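Local coordinates for surface glycoprotein (Trypanosoma brucei, PDB 5KLH) that is of uncertain function but, as the bilobed ectodomain of a procyclic-stage transmembrane surface antigen, is a putative sensor of the insect-stage parasite, at residues S55-S65 / D196-D207; N80-R88 / E169-Q177. All blocks are in the same frame, centred on the assembly; numbering follows the deposited sequence.

How the interactions relate
Both contacts lie in the same lobe of the bilobed ectodomain, their centres about 12 Å apart, and both reach the same mixed sheet. Interaction 1 pairs strand 51-63 with strand 197-204; interaction 2, nested along the chain inside the long excursion that this pairing closes, joins a hairpin turn and the start of strand 85-100 to strand 170-172 and the loop after it. They touch directly. L202 of interaction 1 packs CD2 on V82 CG2 and CD1 on F85 CZ, both at 4.2 Å, while E205 OE2 lies 2.5 Å from S173 OG, a probable hydrogen bond. The hairpin thus meets the paired strands through L202, tying chain-distant parts into one lobe.

Interaction 1. Residues S55-S65 / D196-D207; sequences SVYTEATVPVS and DKVQVQLYSEGD
The Y57 ring carries the amide of Q201 flat on one face, OE1 over its centre and the two planes only 14° apart; E59 CB sits at the ring's edge. Y203, beside it and pointing the same way, receives Y57 CB over its own face in a CH-pi contact, 3.7 Å from that CB to the Y203 ring centroid, with S55 OG and the carboxylate carbon of D207 at its edge. Y57 CG stands between its backbone N and carbonyl carbon (chi1 57°), which lays the ring against Q201. The Y203 hydroxyl donates to Q201 OE1 at 3.0 Å, helping fix the turn of the stacked amide.

The same two strands form an antiparallel ladder: T58, A60 and V62 pair with L202, V200 and V198 through six backbone bonds. Their side chains share the other face, largely apolar, where V62 CG2 meets V200 CG2 at 3.9 Å and F33 packs on A60, V200 and L202; the T58 hydroxyl there is hydrogen-bonded to W29 O. Where the ladder stops, water 1 bridges V56 O and S204 N; at the far end V64 N reaches D196 O at 2.9 Å.

D207 closes the pair. Its OD1 takes the N-H of V56 on the syn lone pair, 2.9 Å and nearly straight at 174°, while S55 OG donates to OD2 at 2.6 Å. The same OD2 caps F209 N at the start of helix 208-215. With a helix N-terminus and these donors around it, the buried carboxylate is probably kept ionised, locking strand 51-63 to the helix start.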
loop_
_atom_site.group_PDB
_atom_site.type_symbol
_atom_site.label_atom_id
_atom_site.label_comp_id
_atom_site.label_asym_id
_atom_site.label_seq_id
_atom_site.Cartn_x
_atom_site.Cartn_y
_atom_site.Cartn_z
ATOM N N SER A 55 -10.690 6.284 12.950
ATOM C CA SER A 55 -9.672 6.521 11.933
ATOM C C SER A 55 -10.115 7.790 11.238
ATOM O O SER A 55 -11.310 7.975 11.003
ATOM C CB SER A 55 -9.567 5.339 10.961
ATOM O OG SER A 55 -8.768 5.647 9.821
ATOM N N VAL A 56 -9.171 8.674 10.934
ATOM C CA VAL A 56 -9.523 9.970 10.384
ATOM C C VAL A 56 -8.589 10.297 9.230
ATOM O O VAL A 56 -7.371 10.179 9.365
ATOM C CB VAL A 56 -9.433 11.088 11.447
ATOM C CG1 VAL A 56 -9.784 12.426 10.819
ATOM C CG2 VAL A 56 -10.365 10.796 12.608
ATOM N N TYR A 57 -9.150 10.672 8.085
ATOM C CA TYR A 57 -8.328 11.071 6.950
ATOM C C TYR A 57 -8.986 12.254 6.250
ATOM O O TYR A 57 -10.149 12.559 6.493
ATOM C CB TYR A 57 -8.130 9.895 5.983
ATOM C CG TYR A 57 -9.409 9.286 5.455
ATOM C CD1 TYR A 57 -10.050 8.271 6.149
ATOM C CD2 TYR A 57 -9.957 9.708 4.250
ATOM C CE1 TYR A 57 -11.224 7.710 5.669
ATOM C CE2 TYR A 57 -11.121 9.151 3.764
ATOM C CZ TYR A 57 -11.747 8.152 4.481
ATOM O OH TYR A 57 -12.902 7.595 3.997
ATOM N N THR A 58 -8.252 12.940 5.394
ATOM C CA THR A 58 -8.889 13.933 4.544
ATOM C C THR A 58 -8.776 13.468 3.091
ATOM O O THR A 58 -7.798 12.802 2.717
ATOM C CB THR A 58 -8.290 15.328 4.767
ATOM O OG1 THR A 58 -9.118 16.307 4.141
ATOM C CG2 THR A 58 -6.873 15.431 4.200
ATOM N N GLU A 59 -9.800 13.757 2.287
ATOM C CA GLU A 59 -9.907 13.140 0.961
ATOM C C GLU A 59 -10.530 14.043 -0.082
ATOM O O GLU A 59 -11.306 14.938 0.241
ATOM C CB GLU A 59 -10.725 11.839 1.028
ATOM C CG GLU A 59 -12.194 12.020 1.455
ATOM C CD GLU A 59 -13.130 12.405 0.310
ATOM O OE1 GLU A 59 -14.250 12.893 0.596
ATOM O OE2 GLU A 59 -12.763 12.208 -0.872
ATOM N N ALA A 60 -10.197 13.776 -1.337
ATOM C CA ALA A 60 -10.889 14.379 -2.450
ATOM C C ALA A 60 -10.753 13.446 -3.635
ATOM O O ALA A 60 -9.792 12.674 -3.715
ATOM C CB ALA A 60 -10.319 15.775 -2.759
ATOM N N THR A 61 -11.730 13.499 -4.534
ATOM C CA THR A 61 -11.665 12.755 -5.790
ATOM C C THR A 61 -11.086 13.672 -6.856
ATOM O O THR A 61 -11.649 14.728 -7.150
ATOM C CB THR A 61 -13.048 12.251 -6.213
ATOM O OG1 THR A 61 -13.546 11.364 -5.207
ATOM C CG2 THR A 61 -12.970 11.497 -7.534
ATOM N N VAL A 62 -9.933 13.287 -7.400
ATOM C CA VAL A 62 -9.240 14.101 -8.381
ATOM C C VAL A 62 -9.478 13.551 -9.774
ATOM O O VAL A 62 -9.201 12.390 -10.034
ATOM C CB VAL A 62 -7.723 14.143 -8.097
ATOM C CG1 VAL A 62 -7.024 14.974 -9.137
ATOM C CG2 VAL A 62 -7.471 14.713 -6.704
ATOM N N PRO A 63 -10.011 14.379 -10.680
ATOM C CA PRO A 63 -10.189 13.846 -12.034
ATOM C C PRO A 63 -8.844 13.587 -12.701
ATOM O O PRO A 63 -7.898 14.324 -12.461
ATOM C CB PRO A 63 -10.963 14.960 -12.748
ATOM C CG PRO A 63 -10.590 16.214 -11.990
ATOM C CD PRO A 63 -10.439 15.784 -10.560
ATOM N N VAL A 64 -8.753 12.551 -13.523
ATOM C CA VAL A 64 -7.509 12.310 -14.242
ATOM C C VAL A 64 -7.270 13.427 -15.269
ATOM O O VAL A 64 -6.161 13.969 -15.387
ATOM C CB VAL A 64 -7.528 10.925 -14.913
ATOM C CG1 VAL A 64 -6.434 10.794 -15.948
ATOM C CG2 VAL A 64 -7.375 9.851 -13.853
ATOM N N SER A 65 -8.325 13.785 -15.993
ATOM C CA SER A 65 -8.243 14.868 -16.979
ATOM C C SER A 65 -7.840 16.194 -16.338
ATOM O O SER A 65 -8.477 16.670 -15.388
ATOM C CB SER A 65 -9.578 15.026 -17.710
ATOM O OG SER A 65 -9.447 15.940 -18.786
ATOM N N ASP A 196 -11.294 7.250 -14.698
ATOM C CA ASP A 196 -11.347 8.659 -15.113
ATOM C C ASP A 196 -11.137 9.587 -13.915
ATOM O O ASP A 196 -11.027 10.804 -14.065
ATOM C CB ASP A 196 -12.656 8.994 -15.835
ATOM C CG ASP A 196 -13.889 8.746 -14.981
ATOM O OD1 ASP A 196 -13.743 8.404 -13.792
ATOM O OD2 ASP A 196 -15.016 8.901 -15.506
ATOM N N LYS A 197 -11.061 9.002 -12.727
ATOM C CA LYS A 197 -10.775 9.781 -11.525
ATOM C C LYS A 197 -10.141 8.905 -10.457
ATOM O O LYS A 197 -10.286 7.687 -10.477
ATOM C CB LYS A 197 -12.051 10.436 -10.996
ATOM C CG LYS A 197 -13.212 9.463 -10.787
ATOM C CD LYS A 197 -14.521 10.222 -10.549
ATOM C CE LYS A 197 -15.728 9.306 -10.619
ATOM N NZ LYS A 197 -15.871 8.714 -11.973
ATOM N N VAL A 198 -9.422 9.546 -9.530
ATOM C CA VAL A 198 -8.718 8.851 -8.467
ATOM C C VAL A 198 -9.082 9.436 -7.112
ATOM O O VAL A 198 -8.988 10.648 -6.930
ATOM C CB VAL A 198 -7.170 8.945 -8.662
ATOM C CG1 VAL A 198 -6.448 8.422 -7.447
ATOM C CG2 VAL A 198 -6.763 8.175 -9.910
ATOM N N GLN A 199 -9.506 8.588 -6.175
ATOM C CA GLN A 199 -9.733 9.033 -4.804
ATOM C C GLN A 199 -8.413 9.145 -4.057
ATOM O O GLN A 199 -7.664 8.173 -3.980
ATOM C CB GLN A 199 -10.664 8.067 -4.062
ATOM C CG GLN A 199 -12.078 8.006 -4.626
ATOM C CD GLN A 199 -12.988 7.091 -3.825
ATOM O OE1 GLN A 199 -13.579 6.156 -4.367
ATOM N NE2 GLN A 199 -13.117 7.367 -2.529
ATOM N N VAL A 200 -8.148 10.321 -3.495
ATOM C CA VAL A 200 -6.924 10.563 -2.747
ATOM C C VAL A 200 -7.275 10.672 -1.276
ATOM O O VAL A 200 -8.176 11.438 -0.914
ATOM C CB VAL A 200 -6.221 11.845 -3.201
ATOM C CG1 VAL A 200 -4.922 12.023 -2.420
ATOM C CG2 VAL A 200 -5.956 11.794 -4.693
ATOM N N GLN A 201 -6.603 9.877 -0.440
ATOM C CA GLN A 201 -6.805 9.922 1.005
ATOM C C GLN A 201 -5.500 10.203 1.735
ATOM O O GLN A 201 -4.496 9.503 1.533
ATOM C CB GLN A 201 -7.411 8.597 1.512
ATOM C CG GLN A 201 -8.743 8.248 0.843
ATOM C CD GLN A 201 -9.350 6.942 1.335
ATOM O OE1 GLN A 201 -8.839 6.312 2.259
ATOM N NE2 GLN A 201 -10.457 6.535 0.714
ATOM N N LEU A 202 -5.512 11.217 2.597
ATOM C CA LEU A 202 -4.320 11.556 3.376
ATOM C C LEU A 202 -4.542 11.192 4.844
ATOM O O LEU A 202 -5.475 11.691 5.483
ATOM C CB LEU A 202 -3.971 13.048 3.225
ATOM C CG LEU A 202 -2.818 13.572 4.083
ATOM C CD1 LEU A 202 -1.485 13.032 3.589
ATOM C CD2 LEU A 202 -2.793 15.097 4.136
ATOM N N TYR A 203 -3.706 10.282 5.345
ATOM C CA TYR A 203 -3.703 9.846 6.742
ATOM C C TYR A 203 -2.565 10.469 7.515
ATOM O O TYR A 203 -1.551 10.898 6.928
ATOM C CB TYR A 203 -3.561 8.322 6.839
ATOM C CG TYR A 203 -4.777 7.578 6.371
ATOM C CD1 TYR A 203 -4.976 7.330 5.027
ATOM C CD2 TYR A 203 -5.734 7.131 7.280
ATOM C CE1 TYR A 203 -6.119 6.653 4.587
ATOM C CE2 TYR A 203 -6.865 6.459 6.856
ATOM C CZ TYR A 203 -7.052 6.227 5.505
ATOM O OH TYR A 203 -8.182 5.557 5.063
ATOM N N SER A 204 -2.692 10.471 8.837
ATOM C CA SER A 204 -1.536 10.750 9.680
ATOM C C SER A 204 -0.852 9.423 10.014
ATOM O O SER A 204 -1.504 8.377 10.031
ATOM C CB SER A 204 -1.930 11.510 10.955
ATOM O OG SER A 204 -2.696 10.702 11.837
ATOM N N GLU A 205 0.461 9.473 10.234
ATOM C CA GLU A 205 1.251 8.286 10.543
ATOM C C GLU A 205 0.696 7.455 11.683
ATOM O O GLU A 205 0.781 6.232 11.653
ATOM C CB GLU A 205 2.702 8.664 10.900
ATOM C CG GLU A 205 3.593 8.920 9.737
ATOM C CD GLU A 205 5.054 9.019 10.147
ATOM O OE1 GLU A 205 5.347 9.399 11.314
ATOM O OE2 GLU A 205 5.909 8.754 9.288
ATOM N N GLY A 206 0.180 8.113 12.717
ATOM C CA GLY A 206 -0.304 7.374 13.870
ATOM C C GLY A 206 -1.733 6.868 13.753
ATOM O O GLY A 206 -2.295 6.373 14.738
ATOM N N ASP A 207 -2.331 6.965 12.567
ATOM C CA ASP A 207 -3.721 6.504 12.423
ATOM C C ASP A 207 -3.860 5.015 12.676
ATOM O O ASP A 207 -3.013 4.234 12.266
ATOM C CB ASP A 207 -4.264 6.821 11.033
ATOM C CG ASP A 207 -5.767 6.768 10.993
ATOM O OD1 ASP A 207 -6.373 7.822 11.256
ATOM O OD2 ASP A 207 -6.330 5.682 10.688
HETATM O O HOH W 1 -5.007 9.940 10.431
HETATM O O HOH W 2 -10.875 12.485 -16.099
#

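Interaction 2. Residues N80-R88 / E169-Q177; sequences NTVAPFTRR and EYRESTQYQ
T81 and V82 meet E169 and Y170 where the turn of a beta-hairpin, the one linking strands 72-79 and 85-100, is joined to strand 170-172 by a single beta bridge. T81 O accepts from Y170 N at 2.8 Å, almost in line with its own carbonyl bond, and also lies at the edge of the Y170 ring, in plane. T81 OG1 runs beside that ring, 3.7 Å from Y170 CD1. W29 meets the Y170 ring edge-to-face and also touches T81 and V82. V82, the bridging residue, sets CG2 across Y170 CB.

A83 returns the bond: its N-H reaches Y170 O at 2.8 Å, nearly straight but from above the carbonyl plane. The pairing then gives way to solvent, as water 3 donates to A83 O and accepts from E172 N.

F85 comes next, and E172 crosses it at about a right angle. E172 CB stands over the ring centre, 3.7 Å from the F85 centroid, and the carboxylate follows across the same face with its plane 19° from the ring's. CG anti to the backbone N (chi1 -170°) and the extended E172 chain lay the carboxylate along the ring, OE1 3.4 Å from F85 CD2 and OE2 turned to R87.

R87 bends at chi2 and chi3 to bring its guanidinium nearly coplanar with that carboxylate. NH2 makes a salt bridge of 2.9 Å to E172 OE2, while NH1 and NH2 together grip the backbone O of Q177 end-on, the nearer being NH2 at 2.8 Å. Beside OE2 on the same NE/NH2 edge, water 4 accepts from R87 NE and donates to T86 O and E172 OE1.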
loop_
_atom_site.group_PDB
_atom_site.type_symbol
_atom_site.label_atom_id
_atom_site.label_comp_id
_atom_site.label_asym_id
_atom_site.label_seq_id
_atom_site.Cartn_x
_atom_site.Cartn_y
_atom_site.Cartn_z
ATOM N N ASN A 80 -4.340 22.317 5.143
ATOM C CA ASN A 80 -4.063 23.107 6.338
ATOM C C ASN A 80 -3.265 22.287 7.353
ATOM O O ASN A 80 -3.650 21.164 7.681
ATOM C CB ASN A 80 -5.392 23.598 6.935
ATOM C CG ASN A 80 -5.206 24.510 8.122
ATOM O OD1 ASN A 80 -4.418 25.456 8.078
ATOM N ND2 ASN A 80 -5.940 24.234 9.196
ATOM N N THR A 81 -2.141 22.860 7.800
ATOM C CA THR A 81 -1.196 22.314 8.785
ATOM C C THR A 81 -0.264 21.233 8.220
ATOM O O THR A 81 0.601 20.744 8.933
ATOM C CB THR A 81 -1.904 21.742 10.083
ATOM O OG1 THR A 81 -2.512 20.465 9.829
ATOM C CG2 THR A 81 -2.939 22.720 10.637
ATOM N N VAL A 82 -0.410 20.891 6.940
ATOM C CA VAL A 82 0.512 19.954 6.299
ATOM C C VAL A 82 1.411 20.688 5.302
ATOM O O VAL A 82 0.913 21.303 4.357
ATOM C CB VAL A 82 -0.267 18.815 5.563
ATOM C CG1 VAL A 82 0.698 17.791 4.987
ATOM C CG2 VAL A 82 -1.233 18.132 6.518
ATOM N N ALA A 83 2.727 20.654 5.511
ATOM C CA ALA A 83 3.637 21.276 4.546
ATOM C C ALA A 83 3.327 20.766 3.145
ATOM O O ALA A 83 3.310 19.561 2.927
ATOM C CB ALA A 83 5.089 20.989 4.893
ATOM N N PRO A 84 3.063 21.681 2.195
ATOM C CA PRO A 84 2.653 21.214 0.870
ATOM C C PRO A 84 3.647 20.248 0.235
ATOM O O PRO A 84 4.871 20.365 0.409
ATOM C CB PRO A 84 2.563 22.507 0.057
ATOM C CG PRO A 84 2.263 23.559 1.084
ATOM C CD PRO A 84 3.016 23.150 2.305
ATOM N N PHE A 85 3.104 19.280 -0.497
ATOM C CA PHE A 85 3.934 18.370 -1.260
ATOM C C PHE A 85 3.161 17.826 -2.431
ATOM O O PHE A 85 1.921 17.879 -2.451
ATOM C CB PHE A 85 4.488 17.230 -0.376
ATOM C CG PHE A 85 3.457 16.255 0.122
ATOM C CD1 PHE A 85 2.726 16.525 1.267
ATOM C CD2 PHE A 85 3.267 15.041 -0.519
ATOM C CE1 PHE A 85 1.789 15.614 1.749
ATOM C CE2 PHE A 85 2.333 14.125 -0.040
ATOM C CZ PHE A 85 1.596 14.412 1.085
ATOM N N THR A 86 3.901 17.320 -3.414
ATOM C CA THR A 86 3.309 16.687 -4.583
ATOM C C THR A 86 3.622 15.198 -4.606
ATOM O O THR A 86 4.745 14.784 -4.322
ATOM C CB THR A 86 3.819 17.328 -5.891
ATOM O OG1 THR A 86 3.433 18.707 -5.926
ATOM C CG2 THR A 86 3.232 16.626 -7.120
ATOM N N ARG A 87 2.624 14.395 -4.946
ATOM C CA ARG A 87 2.875 13.011 -5.305
ATOM C C ARG A 87 2.494 12.810 -6.751
ATOM O O ARG A 87 1.361 13.131 -7.153
ATOM C CB ARG A 87 2.093 12.035 -4.423
ATOM C CG ARG A 87 2.188 10.591 -4.911
ATOM C CD ARG A 87 3.560 9.991 -4.597
ATOM N NE ARG A 87 3.753 9.892 -3.155
ATOM C CZ ARG A 87 3.396 8.835 -2.423
ATOM N NH1 ARG A 87 2.853 7.762 -2.996
ATOM N NH2 ARG A 87 3.592 8.849 -1.110
ATOM N N ARG A 88 3.446 12.301 -7.524
ATOM C CA ARG A 88 3.165 11.731 -8.835
ATOM C C ARG A 88 3.067 10.220 -8.720
ATOM O O ARG A 88 3.927 9.594 -8.116
ATOM C CB ARG A 88 4.255 12.119 -9.830
ATOM C CG ARG A 88 4.091 13.515 -10.376
ATOM C CD ARG A 88 5.279 13.912 -11.243
ATOM N NE ARG A 88 4.958 15.099 -12.033
ATOM C CZ ARG A 88 4.920 16.326 -11.537
ATOM N NH1 ARG A 88 5.187 16.530 -10.260
ATOM N NH2 ARG A 88 4.623 17.356 -12.324
ATOM N N GLU A 169 2.817 20.769 13.506
ATOM C CA GLU A 169 2.227 20.616 12.187
ATOM C C GLU A 169 2.721 19.314 11.556
ATOM O O GLU A 169 3.198 18.418 12.272
ATOM C CB GLU A 169 2.530 21.852 11.336
ATOM C CG GLU A 169 1.901 23.102 11.973
ATOM C CD GLU A 169 1.634 24.234 10.993
ATOM O OE1 GLU A 169 2.546 24.579 10.216
ATOM O OE2 GLU A 169 0.505 24.782 11.023
ATOM N N TYR A 170 2.560 19.190 10.240
ATOM C CA TYR A 170 2.811 17.928 9.538
ATOM C C TYR A 170 3.581 18.139 8.234
ATOM O O TYR A 170 3.630 19.254 7.708
ATOM C CB TYR A 170 1.482 17.209 9.237
ATOM C CG TYR A 170 0.657 16.898 10.462
ATOM C CD1 TYR A 170 -0.207 17.847 10.995
ATOM C CD2 TYR A 170 0.748 15.662 11.087
ATOM C CE1 TYR A 170 -0.954 17.576 12.113
ATOM C CE2 TYR A 170 0.003 15.377 12.208
ATOM C CZ TYR A 170 -0.848 16.340 12.716
ATOM O OH TYR A 170 -1.601 16.080 13.835
ATOM N N ARG A 171 4.189 17.057 7.736
ATOM C CA ARG A 171 4.926 17.052 6.470
ATOM C C ARG A 171 4.796 15.648 5.905
ATOM O O ARG A 171 4.402 14.741 6.644
ATOM C CB ARG A 171 6.395 17.424 6.680
ATOM C CG ARG A 171 7.105 16.421 7.561
ATOM C CD ARG A 171 8.509 16.866 7.895
ATOM N NE ARG A 171 8.959 16.194 9.106
ATOM C CZ ARG A 171 9.987 16.592 9.845
ATOM N NH1 ARG A 171 10.685 17.663 9.497
ATOM N NH2 ARG A 171 10.310 15.915 10.935
ATOM N N GLU A 172 5.110 15.440 4.625
ATOM C CA GLU A 172 4.964 14.083 4.108
ATOM C C GLU A 172 5.840 13.122 4.888
ATOM O O GLU A 172 7.016 13.419 5.180
ATOM C CB GLU A 172 5.297 13.951 2.619
ATOM C CG GLU A 172 4.858 12.549 2.132
ATOM C CD GLU A 172 5.127 12.213 0.675
ATOM O OE1 GLU A 172 5.870 12.942 -0.027
ATOM O OE2 GLU A 172 4.591 11.165 0.241
ATOM N N SER A 173 5.250 11.985 5.236
ATOM C CA SER A 173 5.972 10.908 5.897
ATOM C C SER A 173 7.178 10.466 5.086
ATOM O O SER A 173 7.129 10.370 3.849
ATOM C CB SER A 173 5.045 9.716 6.158
ATOM O OG SER A 173 5.741 8.664 6.802
ATOM N N THR A 174 8.259 10.213 5.811
ATOM C CA THR A 174 9.463 9.596 5.291
ATOM C C THR A 174 9.302 8.085 5.190
ATOM O O THR A 174 9.675 7.467 4.191
ATOM C CB THR A 174 10.670 9.907 6.199
ATOM O OG1 THR A 174 10.872 11.323 6.248
ATOM C CG2 THR A 174 11.912 9.234 5.675
ATOM N N GLN A 175 8.722 7.488 6.223
ATOM C CA GLN A 175 8.690 6.041 6.322
ATOM C C GLN A 175 7.521 5.434 5.541
ATOM O O GLN A 175 7.642 4.359 4.945
ATOM C CB GLN A 175 8.614 5.618 7.785
ATOM C CG GLN A 175 8.889 4.142 7.994
ATOM C CD GLN A 175 10.236 3.745 7.425
ATOM O OE1 GLN A 175 11.264 4.221 7.878
ATOM N NE2 GLN A 175 10.231 2.888 6.401
ATOM N N TYR A 176 6.388 6.116 5.527
ATOM C CA TYR A 176 5.218 5.548 4.861
ATOM C C TYR A 176 4.927 6.262 3.557
ATOM O O TYR A 176 4.537 7.432 3.566
ATOM C CB TYR A 176 3.995 5.624 5.782
ATOM C CG TYR A 176 4.112 4.792 7.036
ATOM C CD1 TYR A 176 4.669 5.321 8.201
ATOM C CD2 TYR A 176 3.679 3.475 7.055
ATOM C CE1 TYR A 176 4.779 4.548 9.340
ATOM C CE2 TYR A 176 3.792 2.701 8.190
ATOM C CZ TYR A 176 4.332 3.248 9.325
ATOM O OH TYR A 176 4.452 2.486 10.457
ATOM N N GLN A 177 5.106 5.565 2.433
ATOM C CA GLN A 177 4.813 6.143 1.127
ATOM C C GLN A 177 3.389 5.782 0.723
ATOM O O GLN A 177 2.887 6.239 -0.295
ATOM C CB GLN A 177 5.814 5.664 0.071
ATOM C CG GLN A 177 7.221 6.299 0.175
ATOM C CD GLN A 177 8.264 5.344 0.736
ATOM O OE1 GLN A 177 7.931 4.297 1.285
ATOM N NE2 GLN A 177 9.536 5.698 0.590
HETATM O O HOH W 3 5.377 17.824 3.322
HETATM O O HOH W 4 5.101 12.396 -2.766
#